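Local structure of thioredoxin-like fold domain-containing protein (Enterococcus faecalis, 1Z6M) at residues M31-N36 and E51-S56; V62-K67 and Q93-L98; H84-S89 and H99-T104. The protein is of unknown function but has a thioredoxin-like fold with a CxxC pair at a helix start, consistent with a thiol-disulfide oxidoreductase. All coordinates share one frame; numbering follows the deposited sequence. Where two conformers were deposited one is given.

Contact 1. Residues M31-N36 and E51-S56; sequences MIEFIN and ELLAQS
Met31, built as selenomethionine, reaches from strand 29-35 to Leu53 on helix 40-58, and this one pair carries nearly all of the contact. Starting at CB, which leaves the strand toward the helix, CG continues anti to the backbone N (chi1 -180°). CB and CG span the gap without meeting the helix segment; contact begins at the heavier atom, where SE lies 3.5 Å from Leu53 CD2 and 3.8 Å from Leu53 CD1, so it rests against both branches of the fork. The chain then bends at the last torsion (chi3 -58°), bringing CE alongside one branch alone: Met31 CE to Leu53 CD2 is 3.4 Å, closer than methyl groups usually come, a sign of tight local packing. The other leucine branch leans to the next inward-facing strand residue, with Leu53 CD1 4.2 Å from Glu33 OE2. That buried carboxylate is not left to an apolar neighbour, because OE2 forms a salt bridge with Arg64 NE and OE1 takes a hydrogen bond from Trp45 NE1. Next to Leu53 in the chain, the carbonyl O of Leu52 accepts from Ser56 N and Ser56 OG, one turn further along the helix, on opposite faces of its plane, the hydroxyl at 2.8 Å from Leu52 O to Ser56 OG. The contact joins the first strand and the helix of the beta-alpha-beta unit formed by 29-35, 40-58 and 62-68. Strand 62-68 pairs beside Met31 and Glu33, Trp45 packs on Leu53 from its own helix, and helix 166-173 adds Ile173 against Met31.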
HETATM    1  N   MSE A  31      -5.996   2.304   9.501  1.00 13.15           N
HETATM    2  CA  MSE A  31      -6.014   2.763   8.114  1.00 12.85           C
HETATM    3  C   MSE A  31      -5.511   1.634   7.232  1.00 12.01           C
HETATM    4  O   MSE A  31      -4.339   1.276   7.305  1.00 13.55           O
HETATM    5  CB  MSE A  31      -5.120   3.999   7.969  1.00 13.34           C
HETATM    6  CG  MSE A  31      -5.064   4.583   6.557  1.00 14.96           C
HETATM    7 SE   MSE A  31      -4.097   6.160   6.451  1.00 12.87          SE
HETATM    8  CE  MSE A  31      -5.010   7.187   7.657  1.00 17.77           C
ATOM      9  N   ILE A  32      -6.395   1.083   6.409  1.00 11.55           N
ATOM     10  CA  ILE A  32      -6.059  -0.038   5.532  1.00 11.31           C
ATOM     11  C   ILE A  32      -5.785   0.485   4.128  1.00 11.33           C
ATOM     12  O   ILE A  32      -6.600   1.214   3.567  1.00 11.25           O
ATOM     13  CB  ILE A  32      -7.204  -1.080   5.539  1.00 11.93           C
ATOM     14  CG1 ILE A  32      -7.268  -1.785   6.911  1.00 13.29           C
ATOM     15  CG2 ILE A  32      -7.028  -2.107   4.422  1.00 13.97           C
ATOM     16  CD1 ILE A  32      -8.591  -2.460   7.208  1.00 17.03           C
ATOM     17  N   GLU A  33      -4.634   0.123   3.568  1.00 10.65           N
ATOM     18  CA  GLU A  33      -4.201   0.677   2.285  1.00 10.66           C
ATOM     19  C   GLU A  33      -3.848  -0.438   1.323  1.00  9.84           C
ATOM     20  O   GLU A  33      -2.811  -1.097   1.483  1.00 10.98           O
ATOM     21  CB  GLU A  33      -2.975   1.592   2.471  1.00 11.11           C
ATOM     22  CG  GLU A  33      -3.193   2.631   3.550  1.00 11.34           C
ATOM     23  CD  GLU A  33      -1.992   3.492   3.869  1.00 12.10           C
ATOM     24  OE1 GLU A  33      -1.193   3.857   2.966  1.00 13.03           O
ATOM     25  OE2 GLU A  33      -1.875   3.839   5.055  1.00 15.07           O
ATOM     26  N   PHE A  34      -4.685  -0.636   0.309  1.00  9.74           N
ATOM     27  CA  PHE A  34      -4.370  -1.562  -0.779  1.00  9.51           C
ATOM     28  C   PHE A  34      -3.650  -0.770  -1.857  1.00  9.80           C
ATOM     29  O   PHE A  34      -4.212   0.159  -2.442  1.00  9.98           O
ATOM     30  CB  PHE A  34      -5.647  -2.184  -1.364  1.00  9.95           C
ATOM     31  CG  PHE A  34      -6.297  -3.208  -0.477  1.00 10.74           C
ATOM     32  CD1 PHE A  34      -7.173  -2.819   0.541  1.00 11.81           C
ATOM     33  CD2 PHE A  34      -6.029  -4.567  -0.648  1.00 11.03           C
ATOM     34  CE1 PHE A  34      -7.789  -3.769   1.357  1.00 12.64           C
ATOM     35  CE2 PHE A  34      -6.626  -5.513   0.163  1.00 11.56           C
ATOM     36  CZ  PHE A  34      -7.500  -5.121   1.166  1.00 12.14           C
ATOM     37  N   ILE A  35      -2.394  -1.124  -2.100  1.00 10.01           N
ATOM     38  CA  ILE A  35      -1.575  -0.380  -3.038  1.00 10.79           C
ATOM     39  C   ILE A  35      -0.725  -1.331  -3.882  1.00 10.52           C
ATOM     40  O   ILE A  35      -0.492  -2.492  -3.520  1.00 10.45           O
ATOM     41  CB  ILE A  35      -0.637   0.656  -2.350  1.00 12.07           C
ATOM     42  CG1 ILE A  35       0.350  -0.036  -1.425  1.00 12.38           C
ATOM     43  CG2 ILE A  35      -1.436   1.771  -1.618  1.00 12.95           C
ATOM     44  CD1 ILE A  35       1.492   0.888  -0.993  1.00 14.39           C
ATOM     45  N   ASN A  36      -0.263  -0.825  -5.017  1.00  9.19           N
ATOM     46  CA  ASN A  36       0.774  -1.500  -5.783  1.00  9.61           C
ATOM     47  C   ASN A  36       1.853  -0.452  -6.030  1.00  9.53           C
ATOM     48  O   ASN A  36       1.557   0.667  -6.455  1.00 10.32           O
ATOM     49  CB  ASN A  36       0.202  -2.066  -7.093  1.00 10.04           C
ATOM     50  CG  ASN A  36       1.249  -2.777  -7.934  1.00 10.25           C
ATOM     51  OD1 ASN A  36       2.188  -2.153  -8.413  1.00 10.34           O
ATOM     52  ND2 ASN A  36       1.084  -4.090  -8.121  1.00  9.96           N
ATOM     53  N   GLU A  51       3.138  13.515   5.224  1.00 12.90           N
ATOM     54  CA  GLU A  51       3.324  14.294   6.451  1.00 13.28           C
ATOM     55  C   GLU A  51       2.202  14.082   7.464  1.00 12.99           C
ATOM     56  O   GLU A  51       2.461  13.865   8.660  1.00 13.01           O
ATOM     57  CB  GLU A  51       3.509  15.781   6.116  1.00 14.18           C
ATOM     58  CG  GLU A  51       4.841  16.063   5.441  1.00 16.37           C
ATOM     59  CD  GLU A  51       4.857  17.370   4.676  1.00 19.41           C
ATOM     60  OE1 GLU A  51       4.207  18.346   5.113  1.00 21.10           O
ATOM     61  OE2 GLU A  51       5.524  17.419   3.622  1.00 20.74           O
ATOM     62  N   LEU A  52       0.960  14.146   6.994  1.00 13.07           N
ATOM     63  CA  LEU A  52      -0.169  13.929   7.897  0.50 12.86           C
ATOM     64  C   LEU A  52      -0.129  12.538   8.508  1.00 13.08           C
ATOM     65  O   LEU A  52      -0.336  12.378   9.702  1.00 13.62           O
ATOM     66  CB  LEU A  52      -1.521  14.176   7.214  0.50 12.98           C
ATOM     67  CG  LEU A  52      -2.777  13.859   8.050  0.50 12.62           C
ATOM     68  CD1 LEU A  52      -2.872  14.748   9.280  0.50 13.11           C
ATOM     69  CD2 LEU A  52      -4.031  14.014   7.226  0.50 12.53           C
ATOM     70  N   LEU A  53       0.152  11.523   7.701  1.00 12.23           N
ATOM     71  CA  LEU A  53       0.234  10.180   8.262  1.00 12.60           C
ATOM     72  C   LEU A  53       1.416   9.964   9.214  1.00 12.88           C
ATOM     73  O   LEU A  53       1.279   9.274  10.224  1.00 13.29           O
ATOM     74  CB  LEU A  53       0.210   9.124   7.156  1.00 12.48           C
ATOM     75  CG  LEU A  53      -1.038   9.143   6.268  1.00 14.25           C
ATOM     76  CD1 LEU A  53      -0.984   7.981   5.286  1.00 14.11           C
ATOM     77  CD2 LEU A  53      -2.305   9.110   7.110  1.00 16.11           C
ATOM     78  N   ALA A  54       2.563  10.565   8.915  1.00 12.28           N
ATOM     79  CA  ALA A  54       3.703  10.425   9.810  1.00 13.03           C
ATOM     80  C   ALA A  54       3.358  10.994  11.184  1.00 12.87           C
ATOM     81  O   ALA A  54       3.624  10.356  12.212  1.00 13.14           O
ATOM     82  CB  ALA A  54       4.923  11.091   9.230  1.00 12.64           C
ATOM     83  N   GLN A  55       2.718  12.160  11.210  1.00 12.96           N
ATOM     84  CA  GLN A  55       2.339  12.737  12.497  1.00 13.62           C
ATOM     85  C   GLN A  55       1.269  11.904  13.204  1.00 14.19           C
ATOM     86  O   GLN A  55       1.325  11.705  14.421  1.00 14.59           O
ATOM     87  CB  GLN A  55       1.867  14.172  12.337  1.00 14.14           C
ATOM     88  CG  GLN A  55       1.480  14.773  13.674  1.00 15.20           C
ATOM     89  CD  GLN A  55       1.273  16.252  13.625  1.00 15.68           C
ATOM     90  OE1 GLN A  55       1.632  16.916  12.644  1.00 15.74           O
ATOM     91  NE2 GLN A  55       0.700  16.795  14.698  1.00 17.62           N
ATOM     92  N   SER A  56       0.284  11.424  12.440  1.00 14.15           N
ATOM     93  CA  SER A  56      -0.815  10.634  13.023  1.00 14.73           C
ATOM     94  C   SER A  56      -0.317   9.323  13.620  1.00 14.74           C
ATOM     95  O   SER A  56      -0.836   8.857  14.635  1.00 15.01           O
ATOM     96  CB  SER A  56      -1.879  10.342  11.965  1.00 15.77           C
ATOM     97  OG  SER A  56      -2.413  11.523  11.403  1.00 17.68           O
TER

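Contact 2. Residues V62-K67 and Q93-L98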
ATOM      1  N   VAL A  62      -3.137   6.704  14.724  1.00 13.22           N
ATOM      2  CA  VAL A  62      -3.335   5.847  13.561  1.00 13.23           C
ATOM      3  C   VAL A  62      -2.330   4.709  13.507  1.00 13.34           C
ATOM      4  O   VAL A  62      -1.140   4.907  13.764  1.00 13.66           O
ATOM      5  CB  VAL A  62      -3.221   6.682  12.255  1.00 13.19           C
ATOM      6  CG1 VAL A  62      -3.095   5.787  11.015  1.00 14.15           C
ATOM      7  CG2 VAL A  62      -4.396   7.635  12.113  1.00 13.30           C
ATOM      8  N   GLU A  63      -2.831   3.519  13.181  1.00 12.91           N
ATOM      9  CA  GLU A  63      -1.994   2.419  12.718  1.00 13.19           C
ATOM     10  C   GLU A  63      -2.319   2.180  11.250  1.00 12.34           C
ATOM     11  O   GLU A  63      -3.486   2.041  10.887  1.00 12.87           O
ATOM     12  CB  GLU A  63      -2.280   1.138  13.501  1.00 13.37           C
ATOM     13  CG  GLU A  63      -1.360  -0.031  13.108  1.00 15.23           C
ATOM     14  CD  GLU A  63      -1.740  -1.368  13.730  1.00 14.76           C
ATOM     15  OE1 GLU A  63      -2.910  -1.560  14.119  1.00 17.58           O
ATOM     16  OE2 GLU A  63      -0.853  -2.250  13.818  1.00 17.05           O
ATOM     17  N   ARG A  64      -1.290   2.141  10.410  1.00 11.60           N
ATOM     18  CA  ARG A  64      -1.485   1.831   8.997  1.00 11.23           C
ATOM     19  C   ARG A  64      -1.237   0.359   8.787  1.00 11.28           C
ATOM     20  O   ARG A  64      -0.289  -0.206   9.351  1.00 11.81           O
ATOM     21  CB  ARG A  64      -0.523   2.619   8.121  1.00 11.51           C
ATOM     22  CG  ARG A  64      -0.633   4.129   8.284  1.00 11.49           C
ATOM     23  CD  ARG A  64       0.536   4.829   7.612  1.00 12.26           C
ATOM     24  NE  ARG A  64       0.423   4.745   6.159  1.00 12.83           N
ATOM     25  CZ  ARG A  64       1.320   5.229   5.304  1.00 13.10           C
ATOM     26  NH1 ARG A  64       2.430   5.807   5.746  1.00 14.10           N
ATOM     27  NH2 ARG A  64       1.104   5.124   3.997  1.00 13.09           N
ATOM     28  N   ILE A  65      -2.099  -0.255   7.974  1.00 10.95           N
ATOM     29  CA  ILE A  65      -1.901  -1.639   7.552  0.50 10.80           C
ATOM     30  C   ILE A  65      -1.829  -1.625   6.031  1.00 10.87           C
ATOM     31  O   ILE A  65      -2.834  -1.477   5.333  1.00 11.01           O
ATOM     32  CB  ILE A  65      -2.991  -2.613   8.068  0.50 10.78           C
ATOM     33  CG1 ILE A  65      -3.156  -2.509   9.589  0.50 10.12           C
ATOM     34  CG2 ILE A  65      -2.634  -4.040   7.669  0.50 12.13           C
ATOM     35  CD1 ILE A  65      -4.236  -1.508  10.036  0.50  8.67           C
ATOM     36  N   ILE A  66      -0.601  -1.745   5.536  1.00 10.79           N
ATOM     37  CA  ILE A  66      -0.312  -1.575   4.121  1.00 10.98           C
ATOM     38  C   ILE A  66      -0.306  -2.942   3.448  1.00  9.62           C
ATOM     39  O   ILE A  66       0.511  -3.814   3.800  1.00 11.23           O
ATOM     40  CB  ILE A  66       1.006  -0.799   3.911  1.00 11.21           C
ATOM     41  CG1 ILE A  66       0.892   0.609   4.523  1.00 12.09           C
ATOM     42  CG2 ILE A  66       1.347  -0.703   2.419  1.00 11.90           C
ATOM     43  CD1 ILE A  66       2.223   1.338   4.667  1.00 13.41           C
ATOM     44  N   LYS A  67      -1.232  -3.105   2.509  1.00 10.20           N
ATOM     45  CA  LYS A  67      -1.473  -4.365   1.823  1.00  9.87           C
ATOM     46  C   LYS A  67      -0.962  -4.253   0.403  1.00  9.69           C
ATOM     47  O   LYS A  67      -1.570  -3.573  -0.427  1.00 10.33           O
ATOM     48  CB  LYS A  67      -2.965  -4.705   1.874  1.00 10.97           C
ATOM     49  CG  LYS A  67      -3.428  -4.896   3.328  1.00 12.91           C
ATOM     50  CD  LYS A  67      -4.912  -5.149   3.440  1.00 14.34           C
ATOM     51  CE  LYS A  67      -5.372  -5.193   4.894  1.00 12.72           C
ATOM     52  NZ  LYS A  67      -5.130  -6.522   5.568  1.00 11.40           N
ATOM     53  N   GLN A  93      11.896   0.060   8.353  1.00 19.64           N
ATOM     54  CA  GLN A  93      12.784  -0.079   7.203  0.50 19.00           C
ATOM     55  C   GLN A  93      11.991  -0.382   5.929  1.00 18.18           C
ATOM     56  O   GLN A  93      12.346   0.098   4.847  1.00 17.31           O
ATOM     57  CB  GLN A  93      13.858  -1.142   7.467  0.50 19.16           C
ATOM     58  CG  GLN A  93      14.920  -0.710   8.481  0.50 19.62           C
ATOM     59  CD  GLN A  93      15.727  -1.871   9.048  0.50 19.73           C
ATOM     60  OE1 GLN A  93      15.894  -2.910   8.407  0.50 21.40           O
ATOM     61  NE2 GLN A  93      16.238  -1.692  10.260  0.50 21.44           N
ATOM     62  N   ALA A  94      10.910  -1.152   6.061  1.00 16.84           N
ATOM     63  CA  ALA A  94      10.033  -1.464   4.928  1.00 15.49           C
ATOM     64  C   ALA A  94       9.336  -0.214   4.399  1.00 14.92           C
ATOM     65  O   ALA A  94       9.216  -0.038   3.184  1.00 14.38           O
ATOM     66  CB  ALA A  94       9.014  -2.521   5.309  1.00 15.73           C
ATOM     67  N   LEU A  95       8.883   0.653   5.301  1.00 15.08           N
ATOM     68  CA  LEU A  95       8.255   1.898   4.879  1.00 15.31           C
ATOM     69  C   LEU A  95       9.277   2.757   4.126  1.00 15.34           C
ATOM     70  O   LEU A  95       8.960   3.363   3.096  1.00 15.37           O
ATOM     71  CB  LEU A  95       7.647   2.653   6.065  1.00 16.05           C
ATOM     72  CG  LEU A  95       6.905   3.953   5.735  1.00 15.80           C
ATOM     73  CD1 LEU A  95       5.780   3.739   4.727  1.00 16.28           C
ATOM     74  CD2 LEU A  95       6.362   4.560   7.018  1.00 16.14           C
ATOM     75  N   SER A  96      10.507   2.795   4.626  1.00 14.82           N
ATOM     76  CA  SER A  96      11.579   3.529   3.957  0.50 14.76           C
ATOM     77  C   SER A  96      11.809   2.984   2.550  1.00 14.53           C
ATOM     78  O   SER A  96      11.986   3.736   1.595  1.00 14.45           O
ATOM     79  CB  SER A  96      12.877   3.464   4.768  0.50 15.36           C
ATOM     80  OG  SER A  96      13.949   4.099   4.080  0.50 16.31           O
ATOM     81  N   ALA A  97      11.805   1.661   2.431  1.00 13.67           N
ATOM     82  CA  ALA A  97      11.950   1.019   1.140  1.00 13.33           C
ATOM     83  C   ALA A  97      10.804   1.400   0.203  1.00 13.08           C
ATOM     84  O   ALA A  97      11.043   1.693  -0.958  1.00 12.44           O
ATOM     85  CB  ALA A  97      12.046  -0.494   1.301  1.00 13.92           C
ATOM     86  N   LEU A  98       9.567   1.398   0.696  1.00 12.69           N
ATOM     87  CA  LEU A  98       8.437   1.824  -0.126  1.00 12.13           C
ATOM     88  C   LEU A  98       8.630   3.246  -0.620  1.00 11.65           C
ATOM     89  O   LEU A  98       8.378   3.548  -1.786  1.00 11.53           O
ATOM     90  CB  LEU A  98       7.127   1.735   0.650  1.00 12.30           C
ATOM     91  CG  LEU A  98       6.614   0.324   0.920  1.00 12.81           C
ATOM     92  CD1 LEU A  98       5.400   0.411   1.843  1.00 15.36           C
ATOM     93  CD2 LEU A  98       6.272  -0.426  -0.367  1.00 13.84           C
TER
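Ile66 of strand 62-68 faces helix 91-103 with both of its outer branches, each given to a different leucine. CG2 meets Leu98, with Ile66 CG2 to Leu98 CD1 at 4.2 Å, while the longer arm goes to the preceding turn, with Ile66 CD1 4.3 Å from Leu95 CD1. These are light touches, as the separation of the elements implies: the axes of the two short segments come no nearer than 11.8 Å and make an angle of 58°, leaving side chains alone to fill the interval. The closer fit lies on the strand side. There Ile66 CD1 sits 3.9 Å above the plane of the Arg64 guanidinium, offset toward its rim, so methyl and flat cation are layered, and both meet Leu95 CD1. Arg64 gets there by a bend at chi3 (71°) that swings its end group over; its NH1 then comes 4.1 Å from Leu95 CD1, and the two side chains cross at about a right angle. The salt bridge from NE to Glu33 probably helps fix the guanidinium in this buried setting. Leu95 stands at the solvent side: it is partly exposed, although its CG, anti to the backbone N (chi1 -178°), directs one methyl, CD1, at both Arg64 and Ile66. Leu98, by contrast, is buried, and Leu20, Val37 and Ile86 pack on it. Beyond the leucines the helix turns to solvent through Gln93 and Ser96. The helix thus lies over one face of the sheet at strand 62-68, beside helix 40-58, whose Phe46 touches both Arg64 and Leu95, and with strand 20-22 lining the side next to Leu98; Ile35 of strand 29-35 packs against Ile66 from the neighbouring strand.

Contact 3. Residues H84-S89 and H99-T104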
ATOM      1  N   HIS A  84       8.016  -8.098  -3.437  1.00 12.22           N
ATOM      2  CA  HIS A  84       8.637  -9.296  -2.884  1.00 13.24           C
ATOM      3  C   HIS A  84      10.004  -9.026  -2.266  1.00 13.56           C
ATOM      4  O   HIS A  84      10.647  -9.960  -1.784  1.00 14.40           O
ATOM      5  CB  HIS A  84       8.698 -10.392  -3.952  1.00 13.32           C
ATOM      6  CG  HIS A  84       7.381 -10.633  -4.615  1.00 13.38           C
ATOM      7  ND1 HIS A  84       7.272 -11.092  -5.908  1.00 13.57           N
ATOM      8  CD2 HIS A  84       6.112 -10.433  -4.178  1.00 13.28           C
ATOM      9  CE1 HIS A  84       5.994 -11.182  -6.233  1.00 14.08           C
ATOM     10  NE2 HIS A  84       5.270 -10.780  -5.204  1.00 13.85           N
ATOM     11  N   TYR A  85      10.422  -7.754  -2.273  1.00 14.27           N
ATOM     12  CA  TYR A  85      11.673  -7.304  -1.663  1.00 14.85           C
ATOM     13  C   TYR A  85      11.425  -6.550  -0.355  1.00 15.43           C
ATOM     14  O   TYR A  85      12.328  -5.915   0.193  1.00 17.21           O
ATOM     15  CB  TYR A  85      12.490  -6.446  -2.657  1.00 14.52           C
ATOM     16  CG  TYR A  85      13.102  -7.277  -3.756  1.00 14.87           C
ATOM     17  CD1 TYR A  85      12.363  -7.670  -4.871  1.00 14.81           C
ATOM     18  CD2 TYR A  85      14.428  -7.696  -3.665  1.00 14.36           C
ATOM     19  CE1 TYR A  85      12.923  -8.459  -5.870  1.00 15.53           C
ATOM     20  CE2 TYR A  85      14.997  -8.482  -4.651  1.00 14.82           C
ATOM     21  CZ  TYR A  85      14.238  -8.864  -5.751  1.00 14.64           C
ATOM     22  OH  TYR A  85      14.796  -9.651  -6.736  1.00 16.52           O
ATOM     23  N   ILE A  86      10.190  -6.631   0.139  1.00 15.56           N
ATOM     24  CA  ILE A  86       9.788  -5.949   1.351  1.00 15.69           C
ATOM     25  C   ILE A  86      10.064  -6.825   2.558  1.00 16.79           C
ATOM     26  O   ILE A  86       9.622  -7.978   2.625  1.00 17.18           O
ATOM     27  CB  ILE A  86       8.299  -5.505   1.265  1.00 15.84           C
ATOM     28  CG1 ILE A  86       8.163  -4.354   0.256  1.00 16.01           C
ATOM     29  CG2 ILE A  86       7.739  -5.133   2.640  1.00 17.02           C
ATOM     30  CD1 ILE A  86       8.773  -3.024   0.704  1.00 15.92           C
ATOM     31  N   ASP A  87      10.812  -6.256   3.500  1.00 17.23           N
ATOM     32  CA  ASP A  87      11.207  -6.948   4.711  1.00 18.38           C
ATOM     33  C   ASP A  87      10.153  -6.751   5.782  1.00 18.12           C
ATOM     34  O   ASP A  87      10.181  -5.764   6.516  1.00 18.42           O
ATOM     35  CB  ASP A  87      12.557  -6.430   5.204  1.00 18.89           C
ATOM     36  CG  ASP A  87      13.077  -7.203   6.406  1.00 21.13           C
ATOM     37  OD1 ASP A  87      12.367  -8.118   6.891  1.00 20.56           O
ATOM     38  OD2 ASP A  87      14.194  -6.890   6.872  1.00 22.93           O
ATOM     39  N   TYR A  88       9.223  -7.698   5.874  1.00 18.41           N
ATOM     40  CA  TYR A  88       8.128  -7.592   6.830  1.00 18.47           C
ATOM     41  C   TYR A  88       8.568  -7.673   8.291  1.00 19.27           C
ATOM     42  O   TYR A  88       7.812  -7.285   9.179  1.00 20.46           O
ATOM     43  CB  TYR A  88       7.014  -8.607   6.531  1.00 17.87           C
ATOM     44  CG  TYR A  88       6.208  -8.235   5.309  1.00 15.63           C
ATOM     45  CD1 TYR A  88       6.542  -8.742   4.053  1.00 16.08           C
ATOM     46  CD2 TYR A  88       5.133  -7.354   5.402  1.00 15.29           C
ATOM     47  CE1 TYR A  88       5.812  -8.394   2.922  1.00 14.35           C
ATOM     48  CE2 TYR A  88       4.396  -6.996   4.279  1.00 14.66           C
ATOM     49  CZ  TYR A  88       4.745  -7.509   3.039  1.00 14.07           C
ATOM     50  OH  TYR A  88       4.010  -7.158   1.929  1.00 13.04           O
ATOM     51  N   SER A  89       9.795  -8.147   8.525  1.00 19.67           N
ATOM     52  CA  SER A  89      10.354  -8.245   9.879  0.50 19.36           C
ATOM     53  C   SER A  89      10.817  -6.889  10.424  1.00 20.11           C
ATOM     54  O   SER A  89      11.074  -6.754  11.626  1.00 20.45           O
ATOM     55  CB  SER A  89      11.519  -9.242   9.907  0.50 18.94           C
ATOM     56  OG  SER A  89      12.705  -8.665   9.385  0.50 18.71           O
ATOM     57  N   HIS A  99       9.099   4.125   0.262  1.00 11.73           N
ATOM     58  CA  HIS A  99       9.380   5.495  -0.144  1.00 12.57           C
ATOM     59  C   HIS A  99      10.414   5.564  -1.260  1.00 12.41           C
ATOM     60  O   HIS A  99      10.260   6.339  -2.194  1.00 13.30           O
ATOM     61  CB  HIS A  99       9.809   6.350   1.045  1.00 12.84           C
ATOM     62  CG  HIS A  99       8.694   6.648   1.991  1.00 15.15           C
ATOM     63  ND1 HIS A  99       8.903   6.909   3.326  1.00 17.22           N
ATOM     64  CD2 HIS A  99       7.356   6.711   1.801  1.00 16.15           C
ATOM     65  CE1 HIS A  99       7.741   7.129   3.918  1.00 16.95           C
ATOM     66  NE2 HIS A  99       6.784   7.020   3.013  1.00 15.88           N
ATOM     67  N   LYS A 100      11.465   4.759  -1.158  1.00 12.07           N
ATOM     68  CA  LYS A 100      12.488   4.752  -2.198  0.50 12.63           C
ATOM     69  C   LYS A 100      11.961   4.156  -3.501  1.00 12.27           C
ATOM     70  O   LYS A 100      12.270   4.666  -4.583  1.00 12.20           O
ATOM     71  CB  LYS A 100      13.747   4.022  -1.733  0.50 13.67           C
ATOM     72  CG  LYS A 100      14.705   4.878  -0.925  0.50 15.73           C
ATOM     73  CD  LYS A 100      16.032   4.159  -0.739  0.50 18.15           C
ATOM     74  CE  LYS A 100      16.820   4.714   0.434  0.50 20.08           C
ATOM     75  NZ  LYS A 100      16.397   4.098   1.728  0.50 21.37           N
HETATM   76  N   MSE A 101      11.176   3.084  -3.393  1.00 11.75           N
HETATM   77  CA  MSE A 101      10.538   2.482  -4.570  1.00 11.11           C
HETATM   78  C   MSE A 101       9.660   3.501  -5.306  1.00 11.06           C
HETATM   79  O   MSE A 101       9.731   3.630  -6.529  1.00 11.55           O
HETATM   80  CB  MSE A 101       9.703   1.249  -4.174  1.00 11.13           C
HETATM   81  CG  MSE A 101      10.497   0.050  -3.678  1.00 11.23           C
HETATM   82 SE   MSE A 101       9.370  -1.251  -2.982  1.00  8.32          SE
HETATM   83  CE  MSE A 101      10.635  -2.454  -2.458  1.00 13.30           C
ATOM     84  N   PHE A 102       8.847   4.245  -4.560  1.00 10.96           N
ATOM     85  CA  PHE A 102       8.011   5.258  -5.183  1.00 11.28           C
ATOM     86  C   PHE A 102       8.843   6.385  -5.800  1.00 11.63           C
ATOM     87  O   PHE A 102       8.535   6.858  -6.901  1.00 11.97           O
ATOM     88  CB  PHE A 102       7.012   5.825  -4.172  1.00 11.46           C
ATOM     89  CG  PHE A 102       5.767   4.973  -3.985  1.00 10.41           C
ATOM     90  CD1 PHE A 102       5.389   4.538  -2.723  1.00 11.19           C
ATOM     91  CD2 PHE A 102       4.972   4.625  -5.068  1.00 11.21           C
ATOM     92  CE1 PHE A 102       4.243   3.772  -2.534  1.00 10.57           C
ATOM     93  CE2 PHE A 102       3.820   3.863  -4.896  1.00 10.89           C
ATOM     94  CZ  PHE A 102       3.457   3.444  -3.624  1.00 10.88           C
ATOM     95  N   ALA A 103       9.893   6.815  -5.106  1.00 11.62           N
ATOM     96  CA  ALA A 103      10.718   7.895  -5.634  1.00 11.92           C
ATOM     97  C   ALA A 103      11.430   7.512  -6.935  1.00 11.77           C
ATOM     98  O   ALA A 103      11.755   8.379  -7.742  1.00 12.90           O
ATOM     99  CB  ALA A 103      11.737   8.332  -4.607  1.00 12.26           C
ATOM    100  N   THR A 104      11.678   6.216  -7.123  1.00 11.86           N
ATOM    101  CA  THR A 104      12.361   5.703  -8.307  1.00 12.02           C
ATOM    102  C   THR A 104      11.427   5.007  -9.306  1.00 12.02           C
ATOM    103  O   THR A 104      11.888   4.359 -10.246  1.00 12.07           O
ATOM    104  CB  THR A 104      13.487   4.722  -7.904  1.00 11.57           C
ATOM    105  OG1 THR A 104      12.939   3.627  -7.142  1.00 11.57           O
ATOM    106  CG2 THR A 104      14.589   5.451  -7.091  1.00 11.78           C
TER
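Met101, a selenomethionine near the end of helix 91-103, pushes its terminal methyl against Ile86 of the loop that precedes the helix. Beyond CG its chain is fully extended (chi3 -178°), which delivers CE to a point 3.7 Å from Ile86 CD1; SE follows a little behind, 4.1 Å from the same Ile86 CD1. Tyr85 adds a lighter touch through its CB, 4.4 Å from Met101 CE, while its ring leads away to pack on Ala117 and Ala120 and its OH hydrogen-bonds to Glu121. In the next shell, Ile86 is steadied by its other branch: CG2 lies 3.7 Å above the plane of the Tyr88 ring, offset toward the rim. Between these two residues Asp87 shapes the loop. Its OD1 accepts from Ser89 N at 3.0 Å and from Ser89 OG at 2.6 Å, both on the same face of the carboxylate. At the helix end, Thr104 OG1 and N both bond to Lys100 O, and the Met101 carbonyl receives Trp108 NE1. The bond from Ser89 N to the Asp87 carboxylate makes an Asx turn, here leading into helix 91-103, within the run of helices between strands 62-68 and 152-155 that probably corresponds to the helical insertion of DsbA-like thioredoxin folds.

From the N terminus, contact 1 comes first and closes the loop that runs out of strand 29-35 and through most of helix 40-58, ending before strand 62-68 begins. Contact 2 then opens on that strand, so the two are in series, yet they meet side by side in the sheet, where Glu33 and Arg64 join them. Contact 3 starts within the loop of contact 2 and ends after it: the two cross while sharing helix 91-103. Ile86 packs on Leu98 at their junction. Contacts 1 and 2 tie the sheet to helices 40-58 and 91-103, and contact 3 ties helix 91-103 to the loop before it, with Phe102 touching Ile35 to bring contact 3 back to contact 1.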